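Local coordinates for protein reducing-end xylose-releasing exo-oligoxylanase Rex8A (PDB 6SUD) that hydrolyses short linear and branched xylooligosaccharides, releasing xylose from their reducing ends in the breakdown of xylan, at residues A[15-18]-A[19-22]. The protein carries 1 engineered substitution. Sequence-based numbering, arbitrary orientation.
Sequences ANLF and QRSG
Asn16 caps the short helix 17-20 by turning its side chain back onto the backbone of Gln19. With CG anti to the backbone N (chi1 179°), OD1 reaches Gln19 N at 3.0 Å. The N-H points well at the oxygen (158°) but arrives from above the amide plane. The rest of the Asn16 amide lies against Gln19, its CG 3.5 Å from Gln19 CB, and the two side chains cross almost perpendicularly. Their amide planes are 76° apart, and Asn16 ND2 and Gln19 OE1 are bridged by a water that accepts from the first and donates to the second. Without this amide, as with an alanine here, Gln19 N would probably lose its side-chain acceptor and the bridging water its Asn16 donor.

The backbone carbonyl of the same residue, Asn16 O, accepts from Arg20 N at 3.0 Å, an i to i+4 bond. Leu17 and Arg20 run side by side; the Arg20 chain, bent at chi3, brings one face of its guanidinium over Leu17 CD2, which lies 3.3 Å from NH1. Ala15 CB approaches NH2 obliquely. The turn closes in a Schellman motif at Gly22, whose N bonds to Gln19 O. The Phe18 ring meets Trp349 edge-to-face and packs against helices 25-41, 341-349 and 359-373 of this (alpha/alpha)6-barrel family 8 enzyme, away from the xylose sites. Asn16 thus takes up the N-H groups of Gln19 and Arg20, whereas the Leu17 methyl packs nonpolarly on the guanidinium.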
# COMPACT_ATOMS: atom_id res chain seq x y z
N ALA A 15 -10.70 11.95 -10.16
CA ALA A 15 -12.08 11.84 -9.62
C ALA A 15 -12.07 12.27 -8.16
O ALA A 15 -11.23 11.77 -7.38
CB ALA A 15 -12.63 10.44 -9.75
N ASN A 16 -12.99 13.17 -7.81
CA ASN A 16 -13.23 13.57 -6.40
C ASN A 16 -14.58 12.98 -6.05
O ASN A 16 -15.60 13.61 -6.38
CB ASN A 16 -13.12 15.09 -6.22
CG ASN A 16 -13.38 15.55 -4.80
OD1 ASN A 16 -13.92 14.82 -3.98
ND2 ASN A 16 -13.01 16.79 -4.50
N LEU A 17 -14.59 11.78 -5.48
CA LEU A 17 -15.84 11.03 -5.23
C LEU A 17 -16.59 11.68 -4.07
O LEU A 17 -17.81 11.53 -4.07
CB LEU A 17 -15.54 9.56 -4.96
CG LEU A 17 -14.99 8.83 -6.18
CD1 LEU A 17 -15.04 7.34 -5.99
CD2 LEU A 17 -15.78 9.23 -7.41
N PHE A 18 -15.90 12.35 -3.14
CA PHE A 18 -16.60 13.08 -2.05
C PHE A 18 -17.43 14.20 -2.69
O PHE A 18 -18.60 14.36 -2.32
CB PHE A 18 -15.62 13.61 -1.00
CG PHE A 18 -15.00 12.56 -0.10
CD1 PHE A 18 -15.75 11.54 0.46
CD2 PHE A 18 -13.66 12.64 0.26
CE1 PHE A 18 -15.17 10.60 1.30
CE2 PHE A 18 -13.08 11.70 1.10
CZ PHE A 18 -13.84 10.68 1.63
N GLN A 19 -16.87 14.91 -3.66
CA GLN A 19 -17.55 16.03 -4.37
C GLN A 19 -18.68 15.49 -5.24
O GLN A 19 -19.78 16.09 -5.22
CB GLN A 19 -16.57 16.81 -5.23
CG GLN A 19 -17.06 18.20 -5.56
CD GLN A 19 -16.02 19.03 -6.27
OE1 GLN A 19 -14.84 19.02 -5.92
NE2 GLN A 19 -16.46 19.78 -7.27
N ARG A 20 -18.45 14.40 -5.98
CA ARG A 20 -19.47 13.79 -6.87
C ARG A 20 -20.67 13.37 -6.03
O ARG A 20 -21.81 13.37 -6.50
CB ARG A 20 -18.87 12.59 -7.62
CG ARG A 20 -19.90 11.69 -8.28
CD ARG A 20 -19.25 10.50 -8.95
NE ARG A 20 -18.12 10.85 -9.79
CZ ARG A 20 -17.31 9.97 -10.36
NH1 ARG A 20 -17.53 8.67 -10.18
NH2 ARG A 20 -16.29 10.37 -11.11
N SER A 21 -20.36 13.05 -4.78
CA SER A 21 -21.32 12.52 -3.80
C SER A 21 -22.05 13.65 -3.06
O SER A 21 -22.97 13.33 -2.28
CB SER A 21 -20.58 11.60 -2.88
OG SER A 21 -21.37 11.19 -1.79
N GLY A 22 -21.66 14.91 -3.21
CA GLY A 22 -22.43 16.03 -2.65
C GLY A 22 -21.68 16.86 -1.63
O GLY A 22 -22.15 17.97 -1.34
O HOH W 1 -12.27 18.36 -6.97